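Local coordinates for protein protocadherin gamma-B3 (Homo sapiens, PDB 5K8R) that probably mediates calcium-dependent cell adhesion through its extracellular cadherin repeats, the first four of which form this chain, and may help specify neuronal connections in the brain, at residues A[97-102]-A[129-134]; A[202-207]-A[238-243]; A[221-226]-A[310-315]; A[385-390]-A[409-414]. All coordinates share one frame; numbering follows the deposited sequence.

Contact 1: A[97-102]-A[129-134]. With CA (calcium ion), chain B; CA (calcium ion), chain D; CA (calcium ion), chain C.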
loop_
_atom_site.group_PDB
_atom_site.type_symbol
_atom_site.label_atom_id
_atom_site.label_comp_id
_atom_site.label_asym_id
_atom_site.label_seq_id
_atom_site.Cartn_x
_atom_site.Cartn_y
_atom_site.Cartn_z
ATOM N N ASN A 97 11.949 23.745 42.488
ATOM C CA ASN A 97 11.958 22.614 41.560
ATOM C C ASN A 97 11.727 21.326 42.348
ATOM O O ASN A 97 12.635 20.529 42.588
ATOM C CB ASN A 97 13.263 22.569 40.779
ATOM C CG ASN A 97 13.233 21.551 39.657
ATOM O OD1 ASN A 97 12.190 21.318 39.045
ATOM N ND2 ASN A 97 14.373 20.931 39.390
ATOM N N ASP A 98 10.476 21.127 42.759
ATOM C CA ASP A 98 10.084 19.943 43.508
ATOM C C ASP A 98 9.218 18.992 42.691
ATOM O O ASP A 98 8.600 18.084 43.259
ATOM C CB ASP A 98 9.361 20.348 44.794
ATOM C CG ASP A 98 8.136 21.199 44.531
ATOM O OD1 ASP A 98 8.065 21.822 43.452
ATOM O OD2 ASP A 98 7.246 21.245 45.405
ATOM N N ASN A 99 9.161 19.174 41.373
ATOM C CA ASN A 99 8.388 18.312 40.495
ATOM C C ASN A 99 9.260 17.895 39.314
ATOM O O ASN A 99 9.871 18.758 38.661
ATOM C CB ASN A 99 7.124 19.019 39.995
ATOM C CG ASN A 99 6.066 19.149 41.069
ATOM O OD1 ASN A 99 5.718 20.254 41.483
ATOM N ND2 ASN A 99 5.542 18.015 41.522
ATOM N N PRO A 100 9.347 16.605 39.012
ATOM C CA PRO A 100 10.125 16.168 37.856
ATOM C C PRO A 100 9.307 16.288 36.584
ATOM O O PRO A 100 8.069 16.341 36.635
ATOM C CB PRO A 100 10.431 14.701 38.183
ATOM C CG PRO A 100 9.232 14.262 38.959
ATOM C CD PRO A 100 8.791 15.467 39.765
ATOM N N PRO A 101 9.957 16.342 35.425
ATOM C CA PRO A 101 9.213 16.262 34.165
ATOM C C PRO A 101 8.575 14.891 34.006
ATOM O O PRO A 101 8.912 13.930 34.700
ATOM C CB PRO A 101 10.285 16.508 33.097
ATOM C CG PRO A 101 11.570 16.125 33.760
ATOM C CD PRO A 101 11.405 16.496 35.206
ATOM N N THR A 102 7.630 14.809 33.071
ATOM C CA THR A 102 6.908 13.565 32.858
ATOM C C THR A 102 6.492 13.455 31.399
ATOM O O THR A 102 6.196 14.456 30.742
ATOM C CB THR A 102 5.673 13.467 33.766
ATOM O OG1 THR A 102 4.892 12.324 33.397
ATOM C CG2 THR A 102 4.817 14.720 33.649
ATOM N N ASP A 129 5.815 19.582 32.830
ATOM C CA ASP A 129 6.370 19.901 34.137
ATOM C C ASP A 129 5.483 20.932 34.825
ATOM O O ASP A 129 5.333 22.055 34.325
ATOM C CB ASP A 129 7.801 20.423 33.992
ATOM C CG ASP A 129 8.588 20.354 35.287
ATOM O OD1 ASP A 129 8.053 20.753 36.342
ATOM O OD2 ASP A 129 9.749 19.898 35.245
ATOM N N PRO A 130 4.875 20.593 35.966
ATOM C CA PRO A 130 3.969 21.544 36.630
ATOM C C PRO A 130 4.674 22.742 37.244
ATOM O O PRO A 130 3.990 23.668 37.698
ATOM C CB PRO A 130 3.289 20.689 37.705
ATOM C CG PRO A 130 4.256 19.596 37.980
ATOM C CD PRO A 130 4.949 19.306 36.679
ATOM N N ASP A 131 6.005 22.759 37.275
ATOM C CA ASP A 131 6.730 23.921 37.761
ATOM C C ASP A 131 6.665 25.047 36.728
ATOM O O ASP A 131 6.057 24.920 35.661
ATOM C CB ASP A 131 8.177 23.549 38.078
ATOM C CG ASP A 131 8.287 22.534 39.202
ATOM O OD1 ASP A 131 7.421 22.543 40.101
ATOM O OD2 ASP A 131 9.242 21.728 39.186
ATOM N N VAL A 132 7.300 26.173 37.052
ATOM C CA VAL A 132 7.334 27.337 36.177
ATOM C C VAL A 132 8.762 27.866 36.116
ATOM O O VAL A 132 9.634 27.466 36.887
ATOM C CB VAL A 132 6.365 28.447 36.634
ATOM C CG1 VAL A 132 4.922 28.010 36.432
ATOM C CG2 VAL A 132 6.619 28.807 38.088
ATOM N N GLY A 133 8.987 28.783 35.176
ATOM C CA GLY A 133 10.311 29.362 35.022
ATOM C C GLY A 133 11.312 28.335 34.524
ATOM O O GLY A 133 11.001 27.479 33.688
ATOM N N VAL A 134 12.537 28.420 35.049
ATOM C CA VAL A 134 13.574 27.469 34.669
ATOM C C VAL A 134 13.313 26.088 35.254
ATOM O O VAL A 134 13.861 25.097 34.759
ATOM C CB VAL A 134 14.962 27.982 35.095
ATOM C CG1 VAL A 134 15.288 29.286 34.386
ATOM C CG2 VAL A 134 15.025 28.161 36.604
HETATM CA CA CA B . 10.578 20.621 37.366
HETATM CA CA CA D . 7.327 23.815 42.209
HETATM CA CA CA C . 5.052 22.267 45.092
#
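Asn99 lays its CB and CG against the ring of Pro130, with Asn99 CB 3.6 Å from Pro130 CG. This is the calcium-binding junction between the first and second cadherin repeats: residues 97-102 hold the end of the DXNDN linker, and 129-134 open with the DXD sequence of the next repeat. Asp131 bridges two of the calcium ions. Its CG stands beside the backbone N (chi1 -64°), which aims the carboxylate across the gap and splits it between them: Asp131 OD1 is 2.5 Å from the calcium of chain D, and Asp131 OD2 is 2.5 Å from that of chain B. Asn97 reaches the chain B ion at right angles to Asp131, their amide and carboxylate planes 76° apart, and Asn97 OD1 lies 2.4 Å from it. The carbonyl O of Asn99 binds there too, and Asp129 grips the ion with both oxygens. Asn135 O and Asp186 complete this site. A glycine in place of Asn99 would keep that carbonyl but is likely to leave the Pro130 ring without its packing partner and open a gap beside Asp131. Asp129 OD1 has a second task, accepting from Asp131 N at 3.0 Å in an Asx turn that ties Asp129 to the backbone of the bridging residue. From Asn99 N comes only a weak hydrogen bond to Asp131 OD2. Asp98 is shared like Asp131: its OD1 binds the chain D calcium, and its OD2 sits 2.4 Å from the chain C calcium.

Contact 2: A[202-207]-A[238-243]. With CA (calcium ion), chain J; CA (calcium ion), chain H; CA (calcium ion), chain I.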
loop_
_atom_site.group_PDB
_atom_site.type_symbol
_atom_site.label_atom_id
_atom_site.label_comp_id
_atom_site.label_asym_id
_atom_site.label_seq_id
_atom_site.Cartn_x
_atom_site.Cartn_y
_atom_site.Cartn_z
ATOM N N VAL A 202 9.393 -0.075 11.581
ATOM C CA VAL A 202 9.661 0.285 10.193
ATOM C C VAL A 202 8.534 -0.261 9.322
ATOM O O VAL A 202 8.384 -1.476 9.175
ATOM C CB VAL A 202 11.025 -0.242 9.729
ATOM C CG1 VAL A 202 11.349 0.277 8.337
ATOM C CG2 VAL A 202 12.109 0.153 10.720
ATOM N N ALA A 203 7.742 0.636 8.741
ATOM C CA ALA A 203 6.681 0.219 7.836
ATOM C C ALA A 203 7.269 -0.262 6.516
ATOM O O ALA A 203 8.208 0.335 5.980
ATOM C CB ALA A 203 5.705 1.369 7.592
ATOM N N ASP A 204 6.706 -1.346 5.987
ATOM C CA ASP A 204 7.240 -1.972 4.786
ATOM C C ASP A 204 6.905 -1.160 3.543
ATOM O O ASP A 204 5.814 -0.598 3.420
ATOM C CB ASP A 204 6.687 -3.389 4.630
ATOM C CG ASP A 204 7.280 -4.118 3.436
ATOM O OD1 ASP A 204 8.520 -4.107 3.284
ATOM O OD2 ASP A 204 6.505 -4.696 2.646
ATOM N N ALA A 205 7.859 -1.107 2.617
ATOM C CA ALA A 205 7.649 -0.557 1.289
ATOM C C ALA A 205 7.991 -1.617 0.251
ATOM O O ALA A 205 8.758 -2.547 0.512
ATOM C CB ALA A 205 8.495 0.700 1.060
ATOM N N ASN A 206 7.410 -1.470 -0.937
ATOM C CA ASN A 206 7.610 -2.442 -2.012
ATOM C C ASN A 206 8.881 -2.117 -2.800
ATOM O O ASN A 206 8.860 -1.837 -3.998
ATOM C CB ASN A 206 6.389 -2.482 -2.921
ATOM C CG ASN A 206 6.377 -3.702 -3.821
ATOM O OD1 ASN A 206 6.551 -4.828 -3.358
ATOM N ND2 ASN A 206 6.189 -3.481 -5.115
ATOM N N ASP A 207 10.010 -2.164 -2.094
ATOM C CA ASP A 207 11.309 -1.867 -2.680
ATOM C C ASP A 207 12.060 -3.117 -3.120
ATOM O O ASP A 207 13.252 -3.033 -3.434
ATOM C CB ASP A 207 12.162 -1.061 -1.694
ATOM C CG ASP A 207 12.189 -1.669 -0.303
ATOM O OD1 ASP A 207 11.948 -2.887 -0.168
ATOM O OD2 ASP A 207 12.458 -0.923 0.663
ATOM N N ASP A 238 10.069 -12.936 -2.678
ATOM C CA ASP A 238 9.908 -11.504 -2.453
ATOM C C ASP A 238 10.201 -11.219 -0.988
ATOM O O ASP A 238 9.510 -11.737 -0.105
ATOM C CB ASP A 238 8.497 -11.041 -2.828
ATOM C CG ASP A 238 8.420 -9.550 -3.094
ATOM O OD1 ASP A 238 9.033 -8.770 -2.335
ATOM O OD2 ASP A 238 7.744 -9.158 -4.069
ATOM N N MET A 239 11.221 -10.427 -0.748
ATOM C CA MET A 239 11.628 -10.097 0.582
ATOM C C MET A 239 10.710 -9.176 1.362
ATOM O O MET A 239 10.877 -9.044 2.529
ATOM C CB MET A 239 13.020 -9.510 0.537
ATOM C CG MET A 239 14.090 -10.489 0.140
ATOM S SD MET A 239 13.897 -12.008 1.032
ATOM C CE MET A 239 15.448 -12.800 0.717
ATOM N N ASP A 240 9.746 -8.552 0.721
ATOM C CA ASP A 240 8.863 -7.640 1.406
ATOM C C ASP A 240 7.722 -8.347 2.082
ATOM O O ASP A 240 7.685 -9.532 2.099
ATOM C CB ASP A 240 8.198 -6.664 0.449
ATOM C CG ASP A 240 9.187 -5.874 -0.319
ATOM O OD1 ASP A 240 10.346 -5.846 0.041
ATOM O OD2 ASP A 240 8.842 -5.285 -1.308
ATOM N N GLU A 241 6.811 -7.592 2.653
ATOM C CA GLU A 241 5.852 -8.057 3.644
ATOM C C GLU A 241 4.434 -7.795 3.162
ATOM O O GLU A 241 4.165 -6.773 2.525
ATOM C CB GLU A 241 6.079 -7.363 4.995
ATOM C CG GLU A 241 5.180 -7.853 6.119
ATOM C CD GLU A 241 5.369 -7.063 7.400
ATOM O OE1 GLU A 241 6.035 -6.008 7.356
ATOM O OE2 GLU A 241 4.855 -7.500 8.451
ATOM N N GLY A 242 3.533 -8.727 3.470
ATOM C CA GLY A 242 2.122 -8.513 3.187
ATOM C C GLY A 242 1.823 -8.550 1.701
ATOM O O GLY A 242 2.293 -9.424 0.964
ATOM N N ILE A 243 1.021 -7.580 1.252
ATOM C CA ILE A 243 0.653 -7.504 -0.159
ATOM C C ILE A 243 1.882 -7.264 -1.024
ATOM O O ILE A 243 1.929 -7.689 -2.185
ATOM C CB ILE A 243 -0.421 -6.416 -0.369
ATOM C CG1 ILE A 243 -0.884 -6.377 -1.827
ATOM C CG2 ILE A 243 0.096 -5.053 0.073
ATOM C CD1 ILE A 243 -1.511 -7.668 -2.305
HETATM CA CA CA J . 10.547 -3.667 1.734
HETATM CA CA CA H . 7.855 -6.850 -3.380
HETATM CA CA CA I . 14.073 -2.299 2.008
HETATM O O HOH W 1 4.599 -2.844 7.635
HETATM O O HOH W 2 15.835 -0.531 1.999
#
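Asp240 leaves its backbone with CB packed against the carboxylate of Asp204, Asp240 CB lying 3.4 Å from Asp204 OD2. CG stands beside the backbone N (chi1 -58°) and passes close to the carbonyl of Ala205, 3.5 Å from Asp240 CG to Ala205 O. At the tip the oxygens part: OD1 binds the calcium of chain J, and OD2 the calcium of chain H, each at 2.8 Å. Ala205 O, Asp204 OD1 and Asp207 OD1 share the first ion; Asn206 and both oxygens of Asp238 share the second. Asp204 also uses its other oxygen, for Glu241 N donates to Asp204 OD2 at 2.9 Å from well above the carboxylate plane (57° out of it). Asp238 OD1 in turn accepts from Asp240 N, closing an Asx turn onto the bridging residue. Together these residues form the cadherin linker site between repeats two and three, where Glu114 and Glu173 of the second repeat also bind the chain J calcium. Residues 202-207 run off the end of strand 193-203, where Ala203 still makes backbone hydrogen bonds with Ile112 and Glu114 and packs on His296 of the second subunit; 238-243 follow strand 230-237 and lead toward strand 248-252.

Contact 3: A[221-226]-A[310-315]. With CA (calcium ion), chain F; CA (calcium ion), chain G; CA (calcium ion), chain E.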
loop_
_atom_site.group_PDB
_atom_site.type_symbol
_atom_site.label_atom_id
_atom_site.label_comp_id
_atom_site.label_asym_id
_atom_site.label_seq_id
_atom_site.Cartn_x
_atom_site.Cartn_y
_atom_site.Cartn_z
ATOM N N VAL A 221 9.840 -34.563 -20.517
ATOM C CA VAL A 221 8.700 -35.424 -20.235
ATOM C C VAL A 221 8.348 -36.198 -21.497
ATOM O O VAL A 221 8.516 -35.706 -22.617
ATOM C CB VAL A 221 7.479 -34.623 -19.729
ATOM C CG1 VAL A 221 7.771 -34.015 -18.366
ATOM C CG2 VAL A 221 7.098 -33.544 -20.728
ATOM N N ALA A 222 7.864 -37.422 -21.310
ATOM C CA ALA A 222 7.479 -38.246 -22.443
ATOM C C ALA A 222 6.154 -37.767 -23.030
ATOM O O ALA A 222 5.352 -37.103 -22.368
ATOM C CB ALA A 222 7.379 -39.715 -22.032
ATOM N N GLU A 223 5.931 -38.115 -24.300
ATOM C CA GLU A 223 4.736 -37.642 -24.989
ATOM C C GLU A 223 3.472 -38.324 -24.479
ATOM O O GLU A 223 2.382 -37.750 -24.571
ATOM C CB GLU A 223 4.878 -37.850 -26.496
ATOM C CG GLU A 223 5.212 -39.271 -26.904
ATOM C CD GLU A 223 5.163 -39.466 -28.406
ATOM O OE1 GLU A 223 4.447 -38.698 -29.082
ATOM O OE2 GLU A 223 5.843 -40.382 -28.912
ATOM N N ASN A 224 3.591 -39.534 -23.934
ATOM C CA ASN A 224 2.422 -40.240 -23.423
ATOM C C ASN A 224 2.111 -39.814 -21.993
ATOM O O ASN A 224 1.545 -40.590 -21.216
ATOM C CB ASN A 224 2.630 -41.756 -23.498
ATOM C CG ASN A 224 3.763 -42.235 -22.613
ATOM O OD1 ASN A 224 4.730 -41.512 -22.379
ATOM N ND2 ASN A 224 3.649 -43.461 -22.118
ATOM N N LEU A 225 2.473 -38.587 -21.640
ATOM C CA LEU A 225 2.203 -38.069 -20.305
ATOM C C LEU A 225 0.713 -37.795 -20.150
ATOM O O LEU A 225 0.143 -37.051 -20.960
ATOM C CB LEU A 225 3.008 -36.796 -20.058
ATOM C CG LEU A 225 2.914 -36.183 -18.658
ATOM C CD1 LEU A 225 3.469 -37.137 -17.613
ATOM C CD2 LEU A 225 3.640 -34.846 -18.607
ATOM N N PRO A 226 0.046 -38.368 -19.152
ATOM C CA PRO A 226 -1.390 -38.121 -18.988
ATOM C C PRO A 226 -1.675 -36.666 -18.653
ATOM O O PRO A 226 -0.852 -35.965 -18.059
ATOM C CB PRO A 226 -1.781 -39.044 -17.825
ATOM C CG PRO A 226 -0.692 -40.067 -17.757
ATOM C CD PRO A 226 0.552 -39.354 -18.183
ATOM N N GLU A 310 8.095 -41.565 -28.044
ATOM C CA GLU A 310 7.577 -42.859 -27.629
ATOM C C GLU A 310 7.076 -43.613 -28.853
ATOM O O GLU A 310 6.643 -43.011 -29.839
ATOM C CB GLU A 310 6.443 -42.710 -26.606
ATOM C CG GLU A 310 6.912 -42.360 -25.203
ATOM C CD GLU A 310 7.464 -43.561 -24.459
ATOM O OE1 GLU A 310 6.776 -44.604 -24.419
ATOM O OE2 GLU A 310 8.585 -43.466 -23.921
ATOM N N ASN A 311 7.141 -44.942 -28.784
ATOM C CA ASN A 311 6.747 -45.792 -29.908
ATOM C C ASN A 311 5.237 -46.032 -29.861
ATOM O O ASN A 311 4.747 -47.112 -29.525
ATOM C CB ASN A 311 7.529 -47.098 -29.885
ATOM C CG ASN A 311 7.363 -47.900 -31.161
ATOM O OD1 ASN A 311 7.047 -47.349 -32.215
ATOM N ND2 ASN A 311 7.580 -49.206 -31.071
ATOM N N ASP A 312 4.492 -44.984 -30.220
ATOM C CA ASP A 312 3.035 -45.021 -30.210
ATOM C C ASP A 312 2.440 -44.919 -31.612
ATOM O O ASP A 312 1.273 -44.543 -31.759
ATOM C CB ASP A 312 2.481 -43.910 -29.316
ATOM C CG ASP A 312 2.775 -42.522 -29.854
ATOM O OD1 ASP A 312 3.799 -42.350 -30.549
ATOM O OD2 ASP A 312 1.979 -41.601 -29.576
ATOM N N ASN A 313 3.216 -45.247 -32.643
ATOM C CA ASN A 313 2.739 -45.247 -34.022
ATOM C C ASN A 313 3.192 -46.533 -34.693
ATOM O O ASN A 313 4.394 -46.803 -34.772
ATOM C CB ASN A 313 3.254 -44.026 -34.790
ATOM C CG ASN A 313 2.528 -42.749 -34.413
ATOM O OD1 ASN A 313 1.535 -42.381 -35.039
ATOM N ND2 ASN A 313 3.021 -42.068 -33.384
ATOM N N ALA A 314 2.232 -47.320 -35.175
ATOM C CA ALA A 314 2.537 -48.581 -35.828
ATOM C C ALA A 314 3.015 -48.346 -37.260
ATOM O O ALA A 314 2.609 -47.376 -37.906
ATOM C CB ALA A 314 1.310 -49.486 -35.836
ATOM N N PRO A 315 3.885 -49.217 -37.773
ATOM C CA PRO A 315 4.337 -49.071 -39.162
ATOM C C PRO A 315 3.180 -49.219 -40.137
ATOM O O PRO A 315 2.205 -49.930 -39.879
ATOM C CB PRO A 315 5.356 -50.205 -39.326
ATOM C CG PRO A 315 5.787 -50.537 -37.936
ATOM C CD PRO A 315 4.582 -50.311 -37.077
HETATM CA CA CA F . 6.113 -41.088 -31.249
HETATM CA CA CA G . 2.821 -39.603 -30.697
HETATM CA CA CA E . 6.822 -46.842 -34.612
HETATM O O HOH W 3 0.854 -38.578 -29.494
#
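A calcium-bridged surface contact links the turn after strand 216-222 to the linker after strand 298-308, at the end of the third cadherin repeat nearest the fourth. Glu223 makes the crossing. Its CG lies between the backbone N and the carbonyl carbon (chi1 54°), and the extended chain beyond it carries the carboxylate to two ions: Glu223 OE1 is 2.5 Å from the calcium of chain G, and Glu223 OE2 is 2.5 Å from that of chain F. OE2 also accepts from Glu310 N at 2.7 Å, met on its anti side and 20° out of the carboxylate plane. Residues 310-313 belong to the DXNDN sequence that begins at Asp309, the cadherin calcium-binding linker. In it Glu310 offers its carbonyl, O lying 2.4 Å from the chain F ion, while Asp312 matches Glu223 by putting OD1 on the chain F calcium and OD2 on the chain G calcium. Asn311 OD1 and Asn313 O turn to a third ion, shared with Asp343, Asp345, Asn349 and Asp396 of the fourth repeat. Beside this, the amide of Asn224 stacks with the carboxylate of Glu310, their planes 4° apart, and Asn224 OD1 sits 3.7 Å from Glu310 CG.

Contact 4: A[385-390]-A[409-414]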
loop_
_atom_site.group_PDB
_atom_site.type_symbol
_atom_site.label_atom_id
_atom_site.label_comp_id
_atom_site.label_asym_id
_atom_site.label_seq_id
_atom_site.Cartn_x
_atom_site.Cartn_y
_atom_site.Cartn_z
ATOM N N ILE A 385 -2.843 -73.025 -59.356
ATOM C CA ILE A 385 -3.147 -72.020 -58.338
ATOM C C ILE A 385 -3.547 -70.729 -59.043
ATOM O O ILE A 385 -2.680 -70.023 -59.578
ATOM C CB ILE A 385 -1.957 -71.789 -57.393
ATOM C CG1 ILE A 385 -1.603 -73.077 -56.644
ATOM C CG2 ILE A 385 -2.277 -70.680 -56.405
ATOM C CD1 ILE A 385 -2.658 -73.519 -55.654
ATOM N N PRO A 386 -4.839 -70.381 -59.072
ATOM C CA PRO A 386 -5.262 -69.200 -59.840
ATOM C C PRO A 386 -4.969 -67.872 -59.164
ATOM O O PRO A 386 -4.915 -66.849 -59.859
ATOM C CB PRO A 386 -6.773 -69.411 -59.994
ATOM C CG PRO A 386 -7.153 -70.185 -58.776
ATOM C CD PRO A 386 -5.980 -71.087 -58.464
ATOM N N GLU A 387 -4.781 -67.846 -57.846
ATOM C CA GLU A 387 -4.541 -66.590 -57.150
ATOM C C GLU A 387 -3.774 -66.869 -55.866
ATOM O O GLU A 387 -3.870 -67.958 -55.295
ATOM C CB GLU A 387 -5.855 -65.862 -56.842
ATOM C CG GLU A 387 -6.841 -66.690 -56.037
ATOM C CD GLU A 387 -8.143 -65.960 -55.775
ATOM O OE1 GLU A 387 -8.334 -64.859 -56.335
ATOM O OE2 GLU A 387 -8.977 -66.487 -55.008
ATOM N N TYR A 388 -3.014 -65.871 -55.424
ATOM C CA TYR A 388 -2.237 -65.949 -54.195
ATOM C C TYR A 388 -2.643 -64.813 -53.269
ATOM O O TYR A 388 -2.732 -63.659 -53.700
ATOM C CB TYR A 388 -0.734 -65.873 -54.476
ATOM C CG TYR A 388 -0.180 -67.040 -55.260
ATOM C CD1 TYR A 388 -0.106 -66.996 -56.645
ATOM C CD2 TYR A 388 0.284 -68.179 -54.614
ATOM C CE1 TYR A 388 0.407 -68.058 -57.368
ATOM C CE2 TYR A 388 0.798 -69.246 -55.328
ATOM C CZ TYR A 388 0.858 -69.179 -56.705
ATOM O OH TYR A 388 1.368 -70.236 -57.424
ATOM N N ASN A 389 -2.885 -65.140 -52.003
ATOM C CA ASN A 389 -3.173 -64.141 -50.975
ATOM C C ASN A 389 -1.863 -63.851 -50.252
ATOM O O ASN A 389 -1.499 -64.524 -49.288
ATOM C CB ASN A 389 -4.260 -64.631 -50.026
ATOM C CG ASN A 389 -5.618 -64.720 -50.695
ATOM O OD1 ASN A 389 -6.012 -63.828 -51.445
ATOM N ND2 ASN A 389 -6.339 -65.802 -50.429
ATOM N N VAL A 390 -1.148 -62.837 -50.730
ATOM C CA VAL A 390 0.173 -62.497 -50.214
ATOM C C VAL A 390 0.014 -61.521 -49.055
ATOM O O VAL A 390 -0.544 -60.431 -49.221
ATOM C CB VAL A 390 1.061 -61.904 -51.317
ATOM C CG1 VAL A 390 2.383 -61.436 -50.738
ATOM C CG2 VAL A 390 1.290 -62.929 -52.417
ATOM N N THR A 409 -4.400 -59.702 -52.903
ATOM C CA THR A 409 -4.701 -60.869 -53.722
ATOM C C THR A 409 -4.155 -60.641 -55.125
ATOM O O THR A 409 -4.545 -59.683 -55.800
ATOM C CB THR A 409 -6.205 -61.137 -53.768
ATOM O OG1 THR A 409 -6.675 -61.463 -52.454
ATOM C CG2 THR A 409 -6.510 -62.291 -54.710
ATOM N N LEU A 410 -3.254 -61.519 -55.557
ATOM C CA LEU A 410 -2.634 -61.448 -56.872
ATOM C C LEU A 410 -3.197 -62.568 -57.737
ATOM O O LEU A 410 -3.052 -63.748 -57.402
ATOM C CB LEU A 410 -1.116 -61.561 -56.761
ATOM C CG LEU A 410 -0.452 -60.524 -55.855
ATOM C CD1 LEU A 410 0.968 -60.944 -55.520
ATOM C CD2 LEU A 410 -0.469 -59.151 -56.511
ATOM N N HIS A 411 -3.835 -62.195 -58.842
ATOM C CA HIS A 411 -4.471 -63.158 -59.729
ATOM C C HIS A 411 -3.500 -63.605 -60.814
ATOM O O HIS A 411 -2.706 -62.809 -61.322
ATOM C CB HIS A 411 -5.725 -62.553 -60.362
ATOM C CG HIS A 411 -6.685 -61.980 -59.367
ATOM N ND1 HIS A 411 -7.621 -62.746 -58.707
ATOM C CD2 HIS A 411 -6.849 -60.714 -58.916
ATOM C CE1 HIS A 411 -8.322 -61.977 -57.894
ATOM N NE2 HIS A 411 -7.875 -60.740 -58.001
ATOM N N ILE A 412 -3.572 -64.887 -61.163
ATOM C CA ILE A 412 -2.719 -65.478 -62.189
ATOM C C ILE A 412 -3.510 -65.559 -63.487
ATOM O O ILE A 412 -4.626 -66.095 -63.511
ATOM C CB ILE A 412 -2.211 -66.864 -61.760
ATOM C CG1 ILE A 412 -1.548 -66.783 -60.383
ATOM C CG2 ILE A 412 -1.234 -67.416 -62.785
ATOM C CD1 ILE A 412 -0.385 -65.813 -60.322
ATOM N N LEU A 413 -2.938 -65.028 -64.563
ATOM C CA LEU A 413 -3.594 -64.968 -65.859
ATOM C C LEU A 413 -2.943 -65.944 -66.831
ATOM O O LEU A 413 -1.800 -66.370 -66.649
ATOM C CB LEU A 413 -3.542 -63.548 -66.432
ATOM C CG LEU A 413 -4.042 -62.423 -65.521
ATOM C CD1 LEU A 413 -3.926 -61.078 -66.220
ATOM C CD2 LEU A 413 -5.474 -62.678 -65.077
ATOM N N ASP A 414 -3.690 -66.292 -67.875
ATOM C CA ASP A 414 -3.196 -67.202 -68.903
ATOM C C ASP A 414 -2.120 -66.536 -69.752
ATOM O O ASP A 414 -2.201 -65.346 -70.054
ATOM C CB ASP A 414 -4.344 -67.684 -69.793
ATOM C CG ASP A 414 -5.353 -68.527 -69.040
ATOM O OD1 ASP A 414 -4.945 -69.264 -68.117
ATOM O OD2 ASP A 414 -6.554 -68.456 -69.371
#
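The Tyr388 ring is met at its edge, near the ring plane, by Ile412, whose CD1 lies 3.8 Å from Tyr388 CE1; over one face stands the CG2 of Ile385, 3.5 Å above the plane and offset toward the rim, and Phe362 meets the ring edge-to-face. The strands that carry Tyr388 and Ile412, 387-396 and 403-413, form the antiparallel hairpin of the last two strands in the fourth cadherin repeat, a Greek-key beta sandwich. On the same face as Tyr388, Leu410 points into the sandwich with Ile326 and Leu374 against it, and its CD1 touches Val390 CG2 at 3.7 Å. The other face carries polar side chains. There Glu387 and His411, a non-hydrogen-bonded pair, lie side by side with carboxylate and imidazole planes 40° apart. Next along, Thr409 donates from OG1 to Asn389 OD1 at 2.7 Å, almost in line with the amide C=O; the torsion that sets OG1 beside the backbone N (chi1 -64°) turns CG2 toward Glu387, 3.5 Å from its OE1. A valine in place of Thr409 would remove the hydroxyl and is likely to leave Asn389 OD1 without its donor and the amide freer to turn. Asn389 is a predicted N-glycosylation site, though no sugar is present here. Tyr388 and Leu410 exchange two backbone hydrogen bonds, and where strand 387-396 begins, Ile412 N donates to Pro386 O at 2.7 Å.

Overall arrangement
Followed from the N terminus, the chain leaves the first repeat and contact 1 closes a short loop of 26 residues, tying the linker to the loop between strands 121-123 and 138-142 of the second repeat. Contact 2 does the same one junction on, about 44 Å away between centres, joining the second repeat to the third. Contact 3 crosses it in sequence, since 221-226 falls between the two segments of contact 2; it spans most of the third repeat, tying the early strand 216-222 to the linker toward the fourth. Contact 4, in series after these, closes the hairpin at the chain's C-terminal end, its centre about 129 Å from that of contact 1. Three calcium junctions thus punctuate one elongated rod.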